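Local coordinates for protein Pre-mRNA-splicing factor SAD1 (Saccharomyces cerevisiae, PDB 4MSX) that promotes assembly of newly made U4 snRNA into the U4/U6 snRNP and is required for pre-mRNA splicing, although its deubiquitinase fold is catalytically inactive, at residues L66-R71 and H119-N124; L74-E79 and N149-A154; S108-H113 and Y131-N136. One frame throughout, in Å; residues are numbered along the deposited sequence.

Contact 1 of 3, residues L66-R71 and H119-N124; sequences LETVVR and HHVFLN. With ZN (zinc ion), chain B.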
loop_
_atom_site.group_PDB
_atom_site.type_symbol
_atom_site.label_atom_id
_atom_site.label_comp_id
_atom_site.label_asym_id
_atom_site.label_seq_id
_atom_site.Cartn_x
_atom_site.Cartn_y
_atom_site.Cartn_z
ATOM N N LEU A 66 14.500 -28.851 15.198
ATOM C CA LEU A 66 14.406 -27.833 14.130
ATOM C C LEU A 66 14.123 -28.466 12.794
ATOM O O LEU A 66 13.485 -27.853 11.945
ATOM C CB LEU A 66 15.637 -26.916 14.082
ATOM C CG LEU A 66 15.768 -26.000 15.304
ATOM C CD1 LEU A 66 16.864 -24.969 15.068
ATOM C CD2 LEU A 66 14.477 -25.305 15.652
ATOM N N GLU A 67 14.533 -29.706 12.597
ATOM C CA GLU A 67 14.159 -30.392 11.367
ATOM C C GLU A 67 12.648 -30.619 11.250
ATOM O O GLU A 67 12.174 -31.031 10.181
ATOM C CB GLU A 67 14.889 -31.732 11.225
ATOM C CG GLU A 67 14.508 -32.750 12.300
ATOM C CD GLU A 67 15.172 -34.141 12.090
ATOM O OE1 GLU A 67 16.433 -34.255 12.142
ATOM O OE2 GLU A 67 14.412 -35.115 11.877
ATOM N N THR A 68 11.885 -30.403 12.322
ATOM C CA THR A 68 10.420 -30.603 12.203
ATOM C C THR A 68 9.685 -29.342 11.682
ATOM O O THR A 68 8.483 -29.397 11.358
ATOM C CB THR A 68 9.746 -31.001 13.507
ATOM O OG1 THR A 68 9.860 -29.966 14.506
ATOM C CG2 THR A 68 10.401 -32.338 14.057
ATOM N N VAL A 69 10.399 -28.220 11.648
ATOM C CA VAL A 69 9.785 -26.938 11.246
ATOM C C VAL A 69 9.412 -27.000 9.777
ATOM O O VAL A 69 10.148 -27.559 8.990
ATOM C CB VAL A 69 10.745 -25.769 11.579
ATOM C CG1 VAL A 69 10.322 -24.476 10.901
ATOM C CG2 VAL A 69 10.734 -25.559 13.056
ATOM N N VAL A 70 8.239 -26.468 9.397
ATOM C CA VAL A 70 7.841 -26.496 7.996
ATOM C C VAL A 70 7.524 -25.037 7.548
ATOM O O VAL A 70 6.430 -24.520 7.767
ATOM C CB VAL A 70 6.603 -27.425 7.733
ATOM C CG1 VAL A 70 6.368 -27.545 6.202
ATOM C CG2 VAL A 70 6.844 -28.825 8.308
ATOM N N ARG A 71 8.508 -24.375 6.971
ATOM C CA ARG A 71 8.354 -22.959 6.621
ATOM C C ARG A 71 7.172 -22.713 5.691
ATOM O O ARG A 71 6.480 -21.710 5.825
ATOM C CB ARG A 71 9.658 -22.432 6.023
ATOM C CG ARG A 71 10.717 -22.256 7.107
ATOM C CD ARG A 71 11.968 -21.559 6.600
ATOM N NE ARG A 71 12.504 -22.297 5.464
ATOM C CZ ARG A 71 13.437 -21.827 4.648
ATOM N NH1 ARG A 71 13.940 -20.615 4.849
ATOM N NH2 ARG A 71 13.831 -22.552 3.608
ATOM N N HIS A 119 3.970 -31.403 18.282
ATOM C CA HIS A 119 4.604 -30.244 17.537
ATOM C C HIS A 119 5.271 -29.422 18.625
ATOM O O HIS A 119 4.612 -29.020 19.575
ATOM C CB HIS A 119 3.525 -29.419 16.730
ATOM C CG HIS A 119 2.932 -30.172 15.583
ATOM N ND1 HIS A 119 1.860 -29.713 14.855
ATOM C CD2 HIS A 119 3.252 -31.376 15.050
ATOM C CE1 HIS A 119 1.554 -30.582 13.905
ATOM N NE2 HIS A 119 2.376 -31.610 14.015
ATOM N N HIS A 120 6.592 -29.208 18.558
ATOM C CA HIS A 120 7.295 -28.719 19.738
ATOM C C HIS A 120 7.998 -27.388 19.606
ATOM O O HIS A 120 8.488 -26.890 20.622
ATOM C CB HIS A 120 8.314 -29.806 20.188
ATOM C CG HIS A 120 7.629 -31.099 20.506
ATOM N ND1 HIS A 120 7.007 -31.316 21.717
ATOM C CD2 HIS A 120 7.370 -32.191 19.742
ATOM C CE1 HIS A 120 6.427 -32.510 21.705
ATOM N NE2 HIS A 120 6.641 -33.066 20.523
ATOM N N VAL A 121 8.014 -26.791 18.401
ATOM C CA VAL A 121 8.751 -25.497 18.232
ATOM C C VAL A 121 7.727 -24.372 17.926
ATOM O O VAL A 121 6.937 -24.534 16.997
ATOM C CB VAL A 121 9.758 -25.602 17.044
ATOM C CG1 VAL A 121 10.726 -24.367 17.007
ATOM C CG2 VAL A 121 10.559 -26.908 17.159
ATOM N N PHE A 122 7.728 -23.319 18.747
ATOM C CA PHE A 122 6.760 -22.246 18.694
ATOM C C PHE A 122 7.477 -20.887 18.580
ATOM O O PHE A 122 8.618 -20.718 19.053
ATOM C CB PHE A 122 5.916 -22.249 19.965
ATOM C CG PHE A 122 5.028 -23.465 20.044
ATOM C CD1 PHE A 122 5.590 -24.705 20.423
ATOM C CD2 PHE A 122 3.693 -23.412 19.611
ATOM C CE1 PHE A 122 4.795 -25.865 20.432
ATOM C CE2 PHE A 122 2.877 -24.531 19.639
ATOM C CZ PHE A 122 3.419 -25.782 20.064
ATOM N N LEU A 123 6.772 -19.918 17.993
ATOM C CA LEU A 123 7.233 -18.540 17.988
ATOM C C LEU A 123 6.234 -17.716 18.761
ATOM O O LEU A 123 5.027 -17.722 18.450
ATOM C CB LEU A 123 7.327 -18.034 16.511
ATOM C CG LEU A 123 7.688 -16.564 16.411
ATOM C CD1 LEU A 123 9.129 -16.207 16.987
ATOM C CD2 LEU A 123 7.613 -16.189 14.953
ATOM N N ASN A 124 6.696 -16.939 19.726
ATOM C CA ASN A 124 5.776 -16.021 20.385
ATOM C C ASN A 124 5.548 -14.856 19.419
ATOM O O ASN A 124 6.530 -14.218 19.053
ATOM C CB ASN A 124 6.389 -15.461 21.688
ATOM C CG ASN A 124 5.427 -14.572 22.449
ATOM O OD1 ASN A 124 4.871 -13.614 21.895
ATOM N ND2 ASN A 124 5.187 -14.899 23.725
HETATM ZN ZN ZN B . 1.251 -27.611 15.259
HETATM O O HOH W 1 8.253 -30.653 16.681
#

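Contact 2 of 3, residues L74-E79 and N149-A154; sequences LDFDSE and NSIKFA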
loop_
_atom_site.group_PDB
_atom_site.type_symbol
_atom_site.label_atom_id
_atom_site.label_comp_id
_atom_site.label_asym_id
_atom_site.label_seq_id
_atom_site.Cartn_x
_atom_site.Cartn_y
_atom_site.Cartn_z
ATOM N N LEU A 74 3.968 -21.536 7.165
ATOM C CA LEU A 74 3.971 -20.383 8.075
ATOM C C LEU A 74 3.478 -19.114 7.344
ATOM O O LEU A 74 4.132 -18.641 6.399
ATOM C CB LEU A 74 5.380 -20.129 8.603
ATOM C CG LEU A 74 5.969 -21.405 9.240
ATOM C CD1 LEU A 74 7.339 -21.059 9.789
ATOM C CD2 LEU A 74 4.981 -21.900 10.357
ATOM N N ASP A 75 2.386 -18.540 7.820
ATOM C CA ASP A 75 1.860 -17.256 7.236
ATOM C C ASP A 75 1.647 -16.306 8.398
ATOM O O ASP A 75 0.928 -16.625 9.357
ATOM C CB ASP A 75 0.530 -17.493 6.506
ATOM C CG ASP A 75 0.024 -16.232 5.767
ATOM O OD1 ASP A 75 0.079 -15.120 6.342
ATOM O OD2 ASP A 75 -0.403 -16.351 4.591
ATOM N N PHE A 76 2.352 -15.185 8.392
ATOM C CA PHE A 76 2.242 -14.236 9.495
ATOM C C PHE A 76 1.343 -13.006 9.163
ATOM O O PHE A 76 1.309 -12.024 9.888
ATOM C CB PHE A 76 3.646 -13.789 9.856
ATOM C CG PHE A 76 4.475 -14.926 10.425
ATOM C CD1 PHE A 76 4.129 -15.474 11.658
ATOM C CD2 PHE A 76 5.540 -15.456 9.709
ATOM C CE1 PHE A 76 4.894 -16.544 12.210
ATOM C CE2 PHE A 76 6.307 -16.524 10.220
ATOM C CZ PHE A 76 5.992 -17.059 11.482
ATOM N N ASP A 77 0.613 -13.103 8.078
ATOM C CA ASP A 77 -0.316 -12.042 7.730
ATOM C C ASP A 77 -1.703 -12.232 8.381
ATOM O O ASP A 77 -2.577 -11.389 8.229
ATOM C CB ASP A 77 -0.494 -12.008 6.205
ATOM C CG ASP A 77 0.771 -11.643 5.487
ATOM O OD1 ASP A 77 1.715 -11.212 6.168
ATOM O OD2 ASP A 77 0.842 -11.832 4.258
ATOM N N SER A 78 -1.915 -13.338 9.075
ATOM C CA SER A 78 -3.239 -13.651 9.610
ATOM C C SER A 78 -3.523 -12.869 10.894
ATOM O O SER A 78 -2.601 -12.356 11.549
ATOM C CB SER A 78 -3.340 -15.158 9.892
ATOM O OG SER A 78 -3.272 -15.892 8.671
ATOM N N GLU A 79 -4.804 -12.784 11.251
ATOM C CA GLU A 79 -5.208 -12.174 12.499
ATOM C C GLU A 79 -4.492 -12.983 13.631
ATOM O O GLU A 79 -4.528 -14.203 13.634
ATOM C CB GLU A 79 -6.743 -12.308 12.697
ATOM C CG GLU A 79 -7.248 -11.536 13.904
ATOM C CD GLU A 79 -8.783 -11.647 14.129
ATOM O OE1 GLU A 79 -9.503 -12.316 13.335
ATOM O OE2 GLU A 79 -9.259 -11.054 15.137
ATOM N N ASN A 149 16.461 -17.368 11.973
ATOM C CA ASN A 149 16.573 -16.010 11.448
ATOM C C ASN A 149 15.517 -15.816 10.360
ATOM O O ASN A 149 14.858 -14.797 10.303
ATOM C CB ASN A 149 17.959 -15.761 10.804
ATOM C CG ASN A 149 19.092 -15.671 11.833
ATOM O OD1 ASN A 149 18.884 -15.263 12.987
ATOM N ND2 ASN A 149 20.306 -16.052 11.409
ATOM N N SER A 150 15.448 -16.777 9.455
ATOM C CA SER A 150 14.534 -16.756 8.324
ATOM C C SER A 150 13.092 -16.590 8.817
ATOM O O SER A 150 12.329 -15.788 8.288
ATOM C CB SER A 150 14.670 -18.093 7.609
ATOM O OG SER A 150 13.789 -18.251 6.528
ATOM N N ILE A 151 12.709 -17.349 9.853
ATOM C CA ILE A 151 11.325 -17.288 10.338
ATOM C C ILE A 151 11.027 -16.008 11.055
ATOM O O ILE A 151 9.975 -15.390 10.847
ATOM C CB ILE A 151 10.998 -18.523 11.287
ATOM C CG1 ILE A 151 10.925 -19.772 10.427
ATOM C CG2 ILE A 151 9.682 -18.296 12.028
ATOM C CD1 ILE A 151 11.026 -21.087 11.300
ATOM N N LYS A 152 11.987 -15.533 11.837
ATOM C CA LYS A 152 11.778 -14.294 12.559
ATOM C C LYS A 152 11.679 -13.135 11.509
ATOM O O LYS A 152 10.925 -12.165 11.689
ATOM C CB LYS A 152 12.962 -14.010 13.472
ATOM C CG LYS A 152 12.751 -12.850 14.427
ATOM C CD LYS A 152 13.938 -12.762 15.378
ATOM C CE LYS A 152 13.855 -11.573 16.305
ATOM N NZ LYS A 152 15.002 -11.565 17.280
ATOM N N PHE A 153 12.428 -13.261 10.426
ATOM C CA PHE A 153 12.393 -12.212 9.384
ATOM C C PHE A 153 11.016 -12.214 8.648
ATOM O O PHE A 153 10.497 -11.151 8.261
ATOM C CB PHE A 153 13.475 -12.461 8.392
ATOM C CG PHE A 153 13.713 -11.300 7.443
ATOM C CD1 PHE A 153 12.884 -11.101 6.344
ATOM C CD2 PHE A 153 14.782 -10.434 7.656
ATOM C CE1 PHE A 153 13.124 -10.046 5.444
ATOM C CE2 PHE A 153 15.032 -9.358 6.743
ATOM C CZ PHE A 153 14.210 -9.192 5.650
ATOM N N ALA A 154 10.430 -13.402 8.449
ATOM C CA ALA A 154 9.109 -13.513 7.831
ATOM C C ALA A 154 8.040 -12.834 8.685
ATOM O O ALA A 154 7.050 -12.283 8.147
ATOM C CB ALA A 154 8.722 -15.021 7.597
#

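Contact 3 of 3, residues S108-H113 and Y131-N136; sequences SPAFIH and YMLPQN. With ZN (zinc ion), chain B.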
loop_
_atom_site.group_PDB
_atom_site.type_symbol
_atom_site.label_atom_id
_atom_site.label_comp_id
_atom_site.label_asym_id
_atom_site.label_seq_id
_atom_site.Cartn_x
_atom_site.Cartn_y
_atom_site.Cartn_z
ATOM N N SER A 108 -2.534 -24.408 28.807
ATOM C CA SER A 108 -2.757 -23.504 27.638
ATOM C C SER A 108 -2.953 -24.271 26.327
ATOM O O SER A 108 -2.454 -25.377 26.169
ATOM C CB SER A 108 -1.596 -22.512 27.515
ATOM O OG SER A 108 -0.467 -23.098 26.890
ATOM N N PRO A 109 -3.668 -23.678 25.346
ATOM C CA PRO A 109 -3.822 -24.399 24.070
ATOM C C PRO A 109 -2.477 -24.755 23.411
ATOM O O PRO A 109 -2.381 -25.787 22.755
ATOM C CB PRO A 109 -4.636 -23.389 23.188
ATOM C CG PRO A 109 -5.503 -22.690 24.244
ATOM C CD PRO A 109 -4.554 -22.493 25.424
ATOM N N ALA A 110 -1.455 -23.928 23.576
ATOM C CA ALA A 110 -0.208 -24.172 22.849
ATOM C C ALA A 110 0.504 -25.402 23.517
ATOM O O ALA A 110 1.076 -26.274 22.864
ATOM C CB ALA A 110 0.666 -22.990 22.950
ATOM N N PHE A 111 0.486 -25.389 24.819
ATOM C CA PHE A 111 1.133 -26.486 25.615
ATOM C C PHE A 111 0.396 -27.813 25.291
ATOM O O PHE A 111 1.007 -28.811 24.881
ATOM C CB PHE A 111 1.085 -26.101 27.061
ATOM C CG PHE A 111 2.077 -26.863 27.932
ATOM C CD1 PHE A 111 1.771 -28.125 28.384
ATOM C CD2 PHE A 111 3.304 -26.295 28.282
ATOM C CE1 PHE A 111 2.686 -28.844 29.216
ATOM C CE2 PHE A 111 4.220 -26.993 29.083
ATOM C CZ PHE A 111 3.893 -28.281 29.557
ATOM N N ILE A 112 -0.938 -27.816 25.375
ATOM C CA ILE A 112 -1.700 -28.994 24.967
ATOM C C ILE A 112 -1.469 -29.417 23.538
ATOM O O ILE A 112 -1.333 -30.606 23.242
ATOM C CB ILE A 112 -3.228 -28.792 25.202
ATOM C CG1 ILE A 112 -3.504 -28.633 26.691
ATOM C CG2 ILE A 112 -4.037 -29.878 24.558
ATOM C CD1 ILE A 112 -4.976 -28.270 26.974
ATOM N N HIS A 113 -1.444 -28.455 22.612
ATOM C CA HIS A 113 -1.162 -28.782 21.227
ATOM C C HIS A 113 0.190 -29.495 21.150
ATOM O O HIS A 113 0.363 -30.398 20.335
ATOM C CB HIS A 113 -1.000 -27.457 20.425
ATOM C CG HIS A 113 -0.742 -27.648 18.959
ATOM N ND1 HIS A 113 -1.701 -28.095 18.075
ATOM C CD2 HIS A 113 0.351 -27.355 18.211
ATOM C CE1 HIS A 113 -1.188 -28.136 16.855
ATOM N NE2 HIS A 113 0.053 -27.681 16.912
ATOM N N TYR A 131 10.342 -20.852 21.382
ATOM C CA TYR A 131 10.220 -21.720 22.565
ATOM C C TYR A 131 10.047 -23.146 22.142
ATOM O O TYR A 131 9.412 -23.449 21.111
ATOM C CB TYR A 131 9.025 -21.312 23.412
ATOM C CG TYR A 131 9.213 -19.999 24.075
ATOM C CD1 TYR A 131 9.789 -19.902 25.345
ATOM C CD2 TYR A 131 8.893 -18.815 23.408
ATOM C CE1 TYR A 131 10.001 -18.665 25.949
ATOM C CE2 TYR A 131 9.087 -17.587 24.008
ATOM C CZ TYR A 131 9.654 -17.510 25.266
ATOM O OH TYR A 131 9.855 -16.276 25.836
ATOM N N MET A 132 10.567 -24.037 22.985
ATOM C CA MET A 132 10.304 -25.449 22.873
ATOM C C MET A 132 9.213 -25.777 23.889
ATOM O O MET A 132 9.274 -25.331 25.047
ATOM C CB MET A 132 11.562 -26.250 23.238
ATOM C CG MET A 132 12.658 -26.190 22.207
ATOM S SD MET A 132 12.135 -26.953 20.649
ATOM C CE MET A 132 13.731 -27.095 19.813
ATOM N N LEU A 133 8.219 -26.521 23.447
ATOM C CA LEU A 133 7.134 -26.991 24.342
ATOM C C LEU A 133 6.952 -28.483 24.112
ATOM O O LEU A 133 6.973 -28.961 22.967
ATOM C CB LEU A 133 5.808 -26.229 24.088
ATOM C CG LEU A 133 5.759 -24.710 24.341
ATOM C CD1 LEU A 133 4.373 -24.094 23.963
ATOM C CD2 LEU A 133 6.061 -24.397 25.792
ATOM N N PRO A 134 6.719 -29.267 25.203
ATOM C CA PRO A 134 6.422 -28.881 26.591
ATOM C C PRO A 134 7.639 -28.570 27.474
ATOM O O PRO A 134 7.401 -28.241 28.640
ATOM C CB PRO A 134 5.656 -30.106 27.169
ATOM C CG PRO A 134 6.115 -31.286 26.364
ATOM C CD PRO A 134 6.525 -30.713 24.946
ATOM N N GLN A 135 8.870 -28.585 26.944
ATOM C CA GLN A 135 10.031 -28.241 27.786
ATOM C C GLN A 135 9.780 -26.887 28.405
ATOM O O GLN A 135 10.164 -26.637 29.524
ATOM C CB GLN A 135 11.347 -28.183 26.994
ATOM C CG GLN A 135 11.800 -29.484 26.355
ATOM C CD GLN A 135 11.123 -29.797 25.014
ATOM O OE1 GLN A 135 9.995 -29.307 24.682
ATOM N NE2 GLN A 135 11.805 -30.637 24.223
ATOM N N ASN A 136 9.131 -25.988 27.665
ATOM C CA ASN A 136 8.979 -24.597 28.123
ATOM C C ASN A 136 10.316 -23.869 28.380
ATOM O O ASN A 136 10.493 -23.196 29.400
ATOM C CB ASN A 136 8.084 -24.506 29.347
ATOM C CG ASN A 136 7.452 -23.147 29.485
ATOM O OD1 ASN A 136 7.911 -22.178 28.864
ATOM N ND2 ASN A 136 6.377 -23.057 30.277
HETATM ZN ZN ZN B . 1.251 -27.611 15.259
#

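Contact 1 of 3, residues L66-R71 and H119-N124
Thr-68 OG1 is gripped from two directions: the backbone carbonyl of Tyr-65 pairs with it on its own side of the contact, and a water 2.8 Å from OG1 donates a hydrogen to it. The same water accepts from the backbone N-H of His-120, 2.9 Å away, and so ties the 3-10 turn to the residue just before strand 121-124. The hydroxyl sits between the backbone N and the carbonyl carbon (chi1 63°), where it can face this water. All direct contact between the two segments falls on Val-121. Its CG2 lies 4.1 Å from Thr-68 OG1, while CG1 meets Leu-66 CD2 at 4.1 Å and Val-69 CG2 touches CB and CG1. Leu-66 and Val-69 each cross Val-121 at about a right angle, in ordinary van der Waals contact. His-119, two residues earlier, gives ND1 to the zinc ion at 2.2 Å; Cys-94, Cys-97 and His-113 complete the site. The 3-10 turn is part of the UBP-type zinc finger and packs on its sheet through Val-121. Beyond it, Leu-66 and Val-69 rest on Leu-147 of helix 146-155, while strand 121-124 runs between strands 91-94 and 130-132 of the antiparallel sheet.

Contact 2 of 3, residues L74-E79 and N149-A154
Phe-76 and Leu-74 both place CG beside their own backbone N, anti to the carbonyl carbon (chi1 -66° and -54°), which sends the ring and the leucine branches onto helix 146-155. On the helix, Ile-151 holds CG2 anti to its N and CG1 beside it, which turns CG1 to Leu-74 and CG2 to Phe-76. Ile-151 CG1 packs against Leu-74 CD1 at 3.9 Å, with the isoleucine CD1 close behind, and CG2 meets Phe-76 CZ at 3.9 Å. Three residues on, the Ala-154 methyl lies against the CD2 and CE2 side of the same ring, CB to CD2 being 3.8 Å. The ring also lies obliquely near helix backbone, its CE2 3.9 Å from Ile-151 O. Phe-76 sits within an Asx turn: Asp-75 OD1 accepts from Asp-77 N at 2.7 Å, nearly along its C-O axis. Asp-75 OD2 makes a salt bridge with Lys-241, and Asp-77 one with Lys-233, linking the turn to the part of the chain that carries the USP family sequence. Both segments belong to the UBP-type zinc finger, where the loop leading to strand 91-94 packs on helix 146-155; Leu-125, just after strand 121-124, touches Phe-76, and Val-69 packs on Ile-151.

Contact 3 of 3, residues S108-H113 and Y131-N136
Phe-111 of helix 109-116 packs on Leu-133 and Pro-134 of the UBP-type zinc finger; the peptide bond before Pro-134 is cis, at the point where the chain leaves strand 130-132. Apolar packing carries the contact. Phe-111 holds CG anti to its N (chi1 -161°), and this swings the ring across the proline at about a right angle, CZ lying 3.5 Å from Pro-134 CB. The carbonyl oxygen of Pro-134 approaches the ring obliquely, 3.4 Å from Phe-111 CE2. Leu-133 fills the angle between ring and helix: its CD2 approaches Phe-111 CD2 at 4.2 Å, and its CD1 meets the Ala-110 methyl at 4.0 Å. An alanine in place of Phe-111 would probably leave Pro-134 CB and Leu-133 CD2 without their aromatic partner and open a gap between the helix and the strand end. Among polar interactions, the helix start is capped: Ser-108, the N-cap residue, accepts from Phe-111 N through OG at 3.2 Å, with an N-H...O angle of 161°, and OG also pairs with His-105 O. The capping bond helps hold the backbone of the residue that carries the ring. Leu-133 O accepts from His-120 ND1. Metal binding lies farther along the same helix, where His-113, its ring stacked with Tyr-101, shares the zinc ion with Cys-94, Cys-97 and His-119; His-113 NE2 stands 2.0 Å from the metal.

Overall arrangement
All three contacts lie in the N-terminal zinc-finger domain, on one side of the chain's centre. Contacts 1 and 3 have centres 11 Å apart and share the antiparallel sheet, through neighbouring strands 121-124 and 130-132, as well as the zinc ion, to which each supplies a histidine. The centre of contact 2 is 12 Å from that of contact 1 and 19 Å from that of contact 3, which it does not touch. It meets contact 1 at helix 146-155 and where Leu-123 touches Phe-76. Along the chain, contact 3 is nested within the loop closed by contact 2, whereas contact 1 crosses both. Residues 66-71 touch both strand 121-124 and helix 146-155, while contact 2 lies nearest the catalytically inactive USP domain.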